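Local coordinates for protein GDNF family receptor alpha-3 (Homo sapiens, PDB 2GH0) that binds artemin, a growth factor that supports the survival of sensory and sympathetic peripheral neurons, and thereby leads to autophosphorylation and activation of the RET receptor, at residues 41-44 with 45-49; 15-18 with 19-22; 199-202 with 203-207. All blocks are in the same frame, centred on the assembly; numbering follows the deposited sequence.

Contact 1. Residues 41-44 with 45-49; sequences CQRH and VCLRQ
R43 and L47 meet one helical turn apart, with the leucine methyl CD2 over the centre of one face of the guanidinium group, 3.8 Å from R43 CZ. R43 reaches this place because CG stands anti to its backbone N (chi1 -177°) and the chain runs on extended to NE, which donates to the carbonyl O of A90. L47 also touches A90, so both side chains lean on helix 87-90. On another side of the helix, V45 CG2 sits over the face of the H44 imidazole in a CH-pi contact, 4.0 Å from the ring centroid, and also packs 3.8 Å from Q42 CB. Behind these side chains lies the first turn of helix 43-56, with Q42 as its N-cap: C46 N donates almost straight to Q42 O (3.2 Å, 171°), and L47 N bonds to R43 O at 2.9 Å. Disulfides C41–C89 and C36–C46 tie this turn to the rest of its GDNF/GAS1 domain. With an alanine at R43, A90 O would probably lose its NE donor and L47 CD2 the flat group that covers it. The guanidinium thus works in two ways at once, its NE satisfying a carbonyl while its flat face shelters a methyl group.

Contact 2. Residues 15-18 with 19-22; sequences FAML and CTLN
M17 and T20 lie side by side on helix 11-20, part of the helical, disulfide-rich GDNF/GAS1 domain. From CB the M17 chain sets out with CG beside the backbone N (chi1 -66°) and bends again at chi2 and chi3. CB and CG lead out to SD, which passes T20 OG1 at 3.9 Å, and the bend at chi3 brings the methyl CE closer, 3.3 Å from the same oxygen. That hydroxyl is turned back along the helix: OG1 is anti to the carbonyl carbon of T20 (chi1 -61°) and donates to A16 O from above the carbonyl plane. A16 O also accepts T20 N, at 3.1 Å and in the carbonyl plane, so one residue grips this oxygen twice. M17, T20 and L21 each pack against an apolar side chain of another protein chain in the assembly, and T20 O accepts a hydrogen bond from a basic side chain there, making this turn part of an interface between proteins. Toward helix 23-35, C19 is joined to C25 by a disulfide, and N22 caps that helix through OD1 to C25 N. L21 N closes the turn on M17 O at 2.9 Å, and L21 CG rests 3.3 Å from that same carbonyl oxygen.

Contact 3. Residues 199-202 with 203-207; sequences MRFH and SQLFS
The C-terminal end of helix 189-205 carries this contact, where the last turns give way to the final modelled residues. F201 and L205, one turn apart, lie side by side and point the same way, the ring atom CZ of F201 coming 4.1 Å from CD2 of L205. Next to them Q204 folds back over the preceding turn: with CG beside its backbone N (chi1 -66°), the chain extends so that NE2 lies 3.8 Å from R200 CB, and CG passes 3.1 Å from R200 O. The backbone bonds stay regular here, S203 N to M199 O at 3.0 Å and L205 N to F201 O at 2.9 Å. Beyond them the pattern weakens, since F206 N makes only a weak hydrogen bond to H202 O, at 3.5 Å. The chain then turns, and S207 uses both N and OG to bond Q204 O from the same face of its plane, OG at 3.0 Å. H202 faces inward, where ND1 bonds to L67 O and the ring meets F15 of helix 11-20; F206 sets its ring edge-to-face with F15. At this end, then, a serine's two donors hold a late helix carbonyl, while the rings of H202 and F206 make the join to helix 11-20.

Overall arrangement
Along the chain the order is contact 2, contact 1, contact 3, and each is a local contact on a single helix: 11-20, 43-56 and 189-205 respectively. Contacts 1 and 2 fall within the same GDNF/GAS1 domain, their centres about 22 Å apart, and do not touch. Contact 3, far on in sequence, comes back to the first helix: its centre is about 15 Å from that of contact 2, and F15 CZ packs 3.4 Å from F206 CD1. The end of the modelled chain is thereby held against its beginning. Contacts 1 and 3 lie on opposite sides of the chain's centre, about 31 Å between centres. Of the three, contact 2 alone touches another protein chain.

Contact 1. Residues 41-44 with 45-49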
ATOM      1  N   CYS C  41       5.501   0.537 -34.233  1.00 50.06           N
ATOM      2  CA  CYS C  41       6.896   0.910 -34.408  1.00 47.48           C
ATOM      3  C   CYS C  41       7.157   2.240 -35.111  1.00 45.95           C
ATOM      4  O   CYS C  41       6.793   2.456 -36.271  1.00 46.16           O
ATOM      5  CB  CYS C  41       7.763  -0.256 -34.943  1.00 47.12           C
ATOM      6  SG  CYS C  41       8.478   0.011 -36.592  1.00 49.03           S
ATOM      7  N   GLN C  42       7.774   3.149 -34.372  1.00 44.33           N
ATOM      8  CA  GLN C  42       8.349   4.348 -34.954  1.00 43.98           C
ATOM      9  C   GLN C  42       9.681   3.898 -35.515  1.00 42.41           C
ATOM     10  O   GLN C  42      10.558   3.523 -34.748  1.00 41.12           O
ATOM     11  CB  GLN C  42       8.576   5.422 -33.889  1.00 44.49           C
ATOM     12  CG  GLN C  42       7.290   6.175 -33.453  1.00 48.49           C
ATOM     13  CD  GLN C  42       6.426   5.331 -32.540  1.00 53.39           C
ATOM     14  OE1 GLN C  42       6.947   4.498 -31.781  1.00 57.94           O
ATOM     15  NE2 GLN C  42       5.100   5.526 -32.603  1.00 55.56           N
ATOM     16  N   ARG C  43       9.847   3.946 -36.838  1.00 40.94           N
ATOM     17  CA  ARG C  43      11.008   3.287 -37.429  1.00 40.70           C
ATOM     18  C   ARG C  43      12.329   3.930 -36.991  1.00 39.17           C
ATOM     19  O   ARG C  43      13.329   3.241 -36.815  1.00 37.19           O
ATOM     20  CB  ARG C  43      10.881   3.223 -38.958  1.00 41.16           C
ATOM     21  CG  ARG C  43      12.000   2.485 -39.646  1.00 42.00           C
ATOM     22  CD  ARG C  43      11.781   2.481 -41.177  1.00 42.95           C
ATOM     23  NE  ARG C  43      13.054   2.339 -41.854  1.00 50.75           N
ATOM     24  CZ  ARG C  43      13.729   3.349 -42.407  1.00 57.29           C
ATOM     25  NH1 ARG C  43      13.227   4.592 -42.368  1.00 56.95           N
ATOM     26  NH2 ARG C  43      14.912   3.108 -43.008  1.00 59.51           N
ATOM     27  N   HIS C  44      12.329   5.258 -36.847  1.00 38.56           N
ATOM     28  CA  HIS C  44      13.541   5.987 -36.451  1.00 37.94           C
ATOM     29  C   HIS C  44      13.998   5.694 -35.004  1.00 36.29           C
ATOM     30  O   HIS C  44      15.199   5.738 -34.696  1.00 34.70           O
ATOM     31  CB  HIS C  44      13.371   7.486 -36.673  1.00 39.12           C
ATOM     32  CG  HIS C  44      12.301   8.109 -35.839  1.00 41.95           C
ATOM     33  ND1 HIS C  44      10.966   8.103 -36.198  1.00 44.71           N
ATOM     34  CD2 HIS C  44      12.373   8.800 -34.673  1.00 46.32           C
ATOM     35  CE1 HIS C  44      10.266   8.751 -35.282  1.00 45.91           C
ATOM     36  NE2 HIS C  44      11.095   9.188 -34.348  1.00 44.83           N
ATOM     37  N   VAL C  45      13.045   5.387 -34.136  1.00 34.31           N
ATOM     38  CA  VAL C  45      13.390   5.053 -32.763  1.00 34.50           C
ATOM     39  C   VAL C  45      13.966   3.643 -32.769  1.00 33.42           C
ATOM     40  O   VAL C  45      14.953   3.384 -32.136  1.00 33.16           O
ATOM     41  CB  VAL C  45      12.187   5.129 -31.824  1.00 35.14           C
ATOM     42  CG1 VAL C  45      12.610   4.798 -30.381  1.00 34.29           C
ATOM     43  CG2 VAL C  45      11.602   6.510 -31.878  1.00 32.73           C
ATOM     44  N   CYS C  46      13.351   2.741 -33.518  1.00 33.76           N
ATOM     45  CA  CYS C  46      13.908   1.357 -33.639  1.00 33.55           C
ATOM     46  C   CYS C  46      15.333   1.386 -34.167  1.00 34.01           C
ATOM     47  O   CYS C  46      16.251   0.742 -33.638  1.00 33.53           O
ATOM     48  CB  CYS C  46      12.974   0.536 -34.527  1.00 33.93           C
ATOM     49  SG  CYS C  46      13.632  -1.069 -35.063  1.00 35.89           S
ATOM     50  N   LEU C  47      15.552   2.184 -35.210  1.00 33.38           N
ATOM     51  CA  LEU C  47      16.877   2.254 -35.841  1.00 34.04           C
ATOM     52  C   LEU C  47      17.894   2.784 -34.812  1.00 32.14           C
ATOM     53  O   LEU C  47      18.994   2.286 -34.719  1.00 33.98           O
ATOM     54  CB  LEU C  47      16.780   3.220 -37.053  1.00 33.93           C
ATOM     55  CG  LEU C  47      16.740   2.741 -38.480  1.00 36.58           C
ATOM     56  CD1 LEU C  47      16.510   1.220 -38.734  1.00 38.31           C
ATOM     57  CD2 LEU C  47      15.956   3.785 -39.404  1.00 35.03           C
ATOM     58  N   ARG C  48      17.525   3.797 -34.054  1.00 32.89           N
ATOM     59  CA  ARG C  48      18.410   4.412 -33.072  1.00 33.56           C
ATOM     60  C   ARG C  48      18.749   3.406 -31.937  1.00 34.57           C
ATOM     61  O   ARG C  48      19.891   3.330 -31.478  1.00 35.28           O
ATOM     62  CB  ARG C  48      17.720   5.640 -32.451  1.00 35.22           C
ATOM     63  CG  ARG C  48      18.538   6.341 -31.374  1.00 39.49           C
ATOM     64  CD  ARG C  48      19.873   6.846 -31.972  1.00 46.79           C
ATOM     65  NE  ARG C  48      20.986   5.958 -31.585  1.00 49.00           N
ATOM     66  CZ  ARG C  48      22.265   6.152 -31.905  1.00 49.27           C
ATOM     67  NH1 ARG C  48      22.643   7.207 -32.639  1.00 52.24           N
ATOM     68  NH2 ARG C  48      23.174   5.318 -31.453  1.00 49.65           N
ATOM     69  N   GLN C  49      17.767   2.619 -31.529  1.00 33.33           N
ATOM     70  CA  GLN C  49      18.031   1.569 -30.476  1.00 32.71           C
ATOM     71  C   GLN C  49      18.903   0.433 -31.003  1.00 32.31           C
ATOM     72  O   GLN C  49      19.696  -0.165 -30.248  1.00 31.71           O
ATOM     73  CB  GLN C  49      16.710   1.051 -29.879  1.00 32.17           C
ATOM     74  CG  GLN C  49      15.940   2.138 -29.095  1.00 34.68           C
ATOM     75  CD  GLN C  49      16.836   2.704 -27.980  1.00 41.00           C
ATOM     76  OE1 GLN C  49      17.316   1.969 -27.126  1.00 48.91           O
ATOM     77  NE2 GLN C  49      17.125   3.982 -28.047  1.00 46.94           N
TER

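Contact 2. Residues 15-18 with 19-22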
ATOM      1  N   PHE C  15      22.027 -18.339 -27.961  1.00 31.98           N
ATOM      2  CA  PHE C  15      22.778 -17.071 -27.949  1.00 33.43           C
ATOM      3  C   PHE C  15      21.999 -15.817 -27.555  1.00 32.44           C
ATOM      4  O   PHE C  15      22.565 -14.902 -26.952  1.00 32.52           O
ATOM      5  CB  PHE C  15      23.530 -16.843 -29.255  1.00 35.10           C
ATOM      6  CG  PHE C  15      24.775 -17.689 -29.357  1.00 36.02           C
ATOM      7  CD1 PHE C  15      24.759 -18.884 -30.080  1.00 37.23           C
ATOM      8  CD2 PHE C  15      25.937 -17.276 -28.727  1.00 33.53           C
ATOM      9  CE1 PHE C  15      25.890 -19.707 -30.175  1.00 39.71           C
ATOM     10  CE2 PHE C  15      27.089 -18.086 -28.784  1.00 36.71           C
ATOM     11  CZ  PHE C  15      27.069 -19.307 -29.512  1.00 38.60           C
ATOM     12  N   ALA C  16      20.721 -15.775 -27.911  1.00 32.86           N
ATOM     13  CA  ALA C  16      19.809 -14.718 -27.407  1.00 31.50           C
ATOM     14  C   ALA C  16      19.821 -14.783 -25.904  1.00 31.90           C
ATOM     15  O   ALA C  16      19.924 -13.786 -25.223  1.00 32.77           O
ATOM     16  CB  ALA C  16      18.370 -14.903 -27.952  1.00 32.11           C
ATOM     17  N   MET C  17      19.698 -15.974 -25.372  1.00 29.53           N
ATOM     18  CA  MET C  17      19.646 -16.110 -23.913  1.00 30.25           C
ATOM     19  C   MET C  17      20.981 -15.812 -23.186  1.00 31.12           C
ATOM     20  O   MET C  17      20.964 -15.336 -22.025  1.00 31.03           O
ATOM     21  CB  MET C  17      19.074 -17.484 -23.563  1.00 30.28           C
ATOM     22  CG  MET C  17      17.587 -17.612 -24.007  1.00 32.97           C
ATOM     23  SD  MET C  17      16.477 -16.338 -23.338  1.00 35.75           S
ATOM     24  CE  MET C  17      16.407 -15.118 -24.624  1.00 30.96           C
ATOM     25  N   LEU C  18      22.135 -16.091 -23.829  1.00 32.76           N
ATOM     26  CA  LEU C  18      23.427 -15.624 -23.278  1.00 32.63           C
ATOM     27  C   LEU C  18      23.459 -14.129 -23.112  1.00 33.58           C
ATOM     28  O   LEU C  18      24.022 -13.585 -22.173  1.00 31.24           O
ATOM     29  CB  LEU C  18      24.575 -15.988 -24.190  1.00 32.51           C
ATOM     30  CG  LEU C  18      25.498 -17.149 -24.046  1.00 37.75           C
ATOM     31  CD1 LEU C  18      26.647 -16.909 -25.084  1.00 41.99           C
ATOM     32  CD2 LEU C  18      26.032 -17.312 -22.590  1.00 37.56           C
ATOM     33  N   CYS C  19      22.857 -13.413 -24.046  1.00 35.36           N
ATOM     34  CA  CYS C  19      22.725 -11.950 -23.929  1.00 35.14           C
ATOM     35  C   CYS C  19      21.836 -11.587 -22.726  1.00 35.27           C
ATOM     36  O   CYS C  19      22.162 -10.689 -21.914  1.00 34.25           O
ATOM     37  CB  CYS C  19      22.120 -11.399 -25.267  1.00 38.30           C
ATOM     38  SG  CYS C  19      21.810  -9.555 -25.333  1.00 44.96           S
ATOM     39  N   THR C  20      20.694 -12.269 -22.604  1.00 33.45           N
ATOM     40  CA  THR C  20      19.749 -12.003 -21.508  1.00 33.73           C
ATOM     41  C   THR C  20      20.442 -12.236 -20.174  1.00 34.00           C
ATOM     42  O   THR C  20      20.149 -11.560 -19.145  1.00 33.35           O
ATOM     43  CB  THR C  20      18.525 -12.937 -21.646  1.00 34.84           C
ATOM     44  OG1 THR C  20      17.861 -12.676 -22.907  1.00 35.97           O
ATOM     45  CG2 THR C  20      17.575 -12.780 -20.490  1.00 38.52           C
ATOM     46  N   LEU C  21      21.356 -13.207 -20.156  1.00 32.05           N
ATOM     47  CA  LEU C  21      22.116 -13.519 -18.932  1.00 33.70           C
ATOM     48  C   LEU C  21      23.149 -12.435 -18.529  1.00 34.79           C
ATOM     49  O   LEU C  21      23.650 -12.420 -17.406  1.00 34.55           O
ATOM     50  CB  LEU C  21      22.813 -14.878 -19.086  1.00 33.24           C
ATOM     51  CG  LEU C  21      21.895 -16.095 -18.956  1.00 36.01           C
ATOM     52  CD1 LEU C  21      22.767 -17.294 -19.333  1.00 41.87           C
ATOM     53  CD2 LEU C  21      21.386 -16.258 -17.570  1.00 37.08           C
ATOM     54  N   ASN C  22      23.457 -11.530 -19.445  1.00 34.96           N
ATOM     55  CA  ASN C  22      24.459 -10.490 -19.187  1.00 35.77           C
ATOM     56  C   ASN C  22      23.665  -9.222 -18.979  1.00 35.73           C
ATOM     57  O   ASN C  22      22.902  -8.858 -19.856  1.00 35.04           O
ATOM     58  CB  ASN C  22      25.423 -10.343 -20.402  1.00 33.45           C
ATOM     59  CG  ASN C  22      26.402  -9.188 -20.230  1.00 39.27           C
ATOM     60  OD1 ASN C  22      26.139  -8.087 -20.717  1.00 42.91           O
ATOM     61  ND2 ASN C  22      27.506  -9.403 -19.442  1.00 38.49           N
TER

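Contact 3. Residues 199-202 with 203-207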
ATOM      1  N   MET C 199      30.438 -18.159 -37.204  1.00 31.71           N
ATOM      2  CA  MET C 199      29.409 -19.187 -36.949  1.00 32.99           C
ATOM      3  C   MET C 199      29.930 -20.547 -36.503  1.00 32.51           C
ATOM      4  O   MET C 199      29.317 -21.212 -35.627  1.00 34.07           O
ATOM      5  CB  MET C 199      28.457 -19.303 -38.183  1.00 33.73           C
ATOM      6  CG  MET C 199      27.508 -18.057 -38.270  1.00 32.40           C
ATOM      7  SD  MET C 199      26.394 -18.426 -39.634  1.00 35.75           S
ATOM      8  CE  MET C 199      25.472 -16.883 -39.691  1.00 35.42           C
ATOM      9  N   ARG C 200      30.998 -21.047 -37.139  1.00 32.00           N
ATOM     10  CA  ARG C 200      31.655 -22.280 -36.684  1.00 33.11           C
ATOM     11  C   ARG C 200      32.092 -22.159 -35.231  1.00 31.16           C
ATOM     12  O   ARG C 200      31.875 -23.053 -34.408  1.00 30.07           O
ATOM     13  CB  ARG C 200      32.868 -22.659 -37.565  1.00 32.57           C
ATOM     14  CG  ARG C 200      32.631 -23.162 -39.089  1.00 39.22           C
ATOM     15  CD  ARG C 200      34.126 -23.140 -39.883  1.00 33.67           C
ATOM     16  NE  ARG C 200      33.950 -22.391 -41.174  1.00 46.34           N
ATOM     17  CZ  ARG C 200      34.846 -21.574 -41.672  1.00 45.85           C
ATOM     18  NH1 ARG C 200      35.935 -21.346 -41.013  1.00 35.05           N
ATOM     19  NH2 ARG C 200      34.648 -20.940 -42.825  1.00 53.63           N
ATOM     20  N   PHE C 201      32.674 -21.009 -34.898  1.00 32.49           N
ATOM     21  CA  PHE C 201      33.128 -20.816 -33.501  1.00 32.70           C
ATOM     22  C   PHE C 201      31.939 -20.922 -32.567  1.00 32.66           C
ATOM     23  O   PHE C 201      31.996 -21.577 -31.548  1.00 32.27           O
ATOM     24  CB  PHE C 201      33.785 -19.436 -33.316  1.00 33.45           C
ATOM     25  CG  PHE C 201      33.933 -19.045 -31.869  1.00 32.84           C
ATOM     26  CD1 PHE C 201      34.746 -19.795 -31.010  1.00 35.84           C
ATOM     27  CD2 PHE C 201      33.224 -17.917 -31.369  1.00 34.57           C
ATOM     28  CE1 PHE C 201      34.846 -19.441 -29.629  1.00 34.85           C
ATOM     29  CE2 PHE C 201      33.343 -17.546 -30.059  1.00 37.41           C
ATOM     30  CZ  PHE C 201      34.135 -18.306 -29.188  1.00 34.02           C
ATOM     31  N   HIS C 202      30.846 -20.254 -32.934  1.00 32.75           N
ATOM     32  CA  HIS C 202      29.602 -20.383 -32.149  1.00 32.76           C
ATOM     33  C   HIS C 202      29.067 -21.818 -31.949  1.00 31.77           C
ATOM     34  O   HIS C 202      28.685 -22.193 -30.819  1.00 33.70           O
ATOM     35  CB  HIS C 202      28.526 -19.448 -32.760  1.00 30.62           C
ATOM     36  CG  HIS C 202      28.851 -18.012 -32.536  1.00 31.27           C
ATOM     37  ND1 HIS C 202      28.389 -17.015 -33.338  1.00 32.02           N
ATOM     38  CD2 HIS C 202      29.627 -17.412 -31.591  1.00 29.93           C
ATOM     39  CE1 HIS C 202      28.839 -15.842 -32.911  1.00 32.24           C
ATOM     40  NE2 HIS C 202      29.605 -16.056 -31.858  1.00 33.81           N
ATOM     41  N   SER C 203      29.046 -22.621 -32.990  1.00 33.01           N
ATOM     42  CA  SER C 203      28.697 -24.053 -32.877  1.00 34.38           C
ATOM     43  C   SER C 203      29.636 -24.801 -31.913  1.00 34.99           C
ATOM     44  O   SER C 203      29.206 -25.699 -31.152  1.00 33.78           O
ATOM     45  CB  SER C 203      28.737 -24.789 -34.232  1.00 34.51           C
ATOM     46  OG  SER C 203      27.870 -24.086 -35.108  1.00 41.64           O
ATOM     47  N   GLN C 204      30.908 -24.409 -31.937  1.00 32.67           N
ATOM     48  CA  GLN C 204      31.908 -25.122 -31.162  1.00 34.72           C
ATOM     49  C   GLN C 204      31.868 -24.780 -29.687  1.00 35.50           C
ATOM     50  O   GLN C 204      32.165 -25.639 -28.822  1.00 35.14           O
ATOM     51  CB  GLN C 204      33.286 -24.854 -31.757  1.00 34.08           C
ATOM     52  CG  GLN C 204      33.434 -25.462 -33.166  1.00 33.56           C
ATOM     53  CD  GLN C 204      34.608 -24.843 -33.975  1.00 34.43           C
ATOM     54  OE1 GLN C 204      35.508 -24.172 -33.417  1.00 34.24           O
ATOM     55  NE2 GLN C 204      34.615 -25.106 -35.268  1.00 31.74           N
ATOM     56  N   LEU C 205      31.584 -23.511 -29.390  1.00 35.52           N
ATOM     57  CA  LEU C 205      31.492 -23.015 -28.021  1.00 39.58           C
ATOM     58  C   LEU C 205      30.426 -23.796 -27.269  1.00 40.71           C
ATOM     59  O   LEU C 205      30.593 -24.155 -26.070  1.00 39.36           O
ATOM     60  CB  LEU C 205      31.170 -21.499 -28.047  1.00 39.11           C
ATOM     61  CG  LEU C 205      31.260 -20.730 -26.724  1.00 43.42           C
ATOM     62  CD1 LEU C 205      32.634 -20.819 -26.043  1.00 46.85           C
ATOM     63  CD2 LEU C 205      30.820 -19.265 -26.914  1.00 42.49           C
ATOM     64  N   PHE C 206      29.347 -24.099 -27.987  1.00 44.21           N
ATOM     65  CA  PHE C 206      28.201 -24.855 -27.428  1.00 48.09           C
ATOM     66  C   PHE C 206      28.243 -26.357 -27.597  1.00 50.26           C
ATOM     67  O   PHE C 206      27.319 -27.039 -27.149  1.00 52.25           O
ATOM     68  CB  PHE C 206      26.852 -24.353 -27.990  1.00 48.17           C
ATOM     69  CG  PHE C 206      26.234 -23.265 -27.167  1.00 49.20           C
ATOM     70  CD1 PHE C 206      26.406 -21.955 -27.521  1.00 46.37           C
ATOM     71  CD2 PHE C 206      25.512 -23.554 -26.010  1.00 50.46           C
ATOM     72  CE1 PHE C 206      25.868 -20.901 -26.752  1.00 46.64           C
ATOM     73  CE2 PHE C 206      24.952 -22.515 -25.238  1.00 50.01           C
ATOM     74  CZ  PHE C 206      25.139 -21.187 -25.610  1.00 50.01           C
ATOM     75  N   SER C 207      29.285 -26.889 -28.225  1.00 51.65           N
ATOM     76  CA  SER C 207      29.328 -28.315 -28.454  1.00 53.26           C
ATOM     77  C   SER C 207      29.663 -29.034 -27.158  1.00 53.52           C
ATOM     78  O   SER C 207      30.581 -28.605 -26.438  1.00 53.44           O
ATOM     79  CB  SER C 207      30.355 -28.676 -29.533  1.00 53.79           C
ATOM     80  OG  SER C 207      31.683 -28.563 -29.015  1.00 56.15           O
TER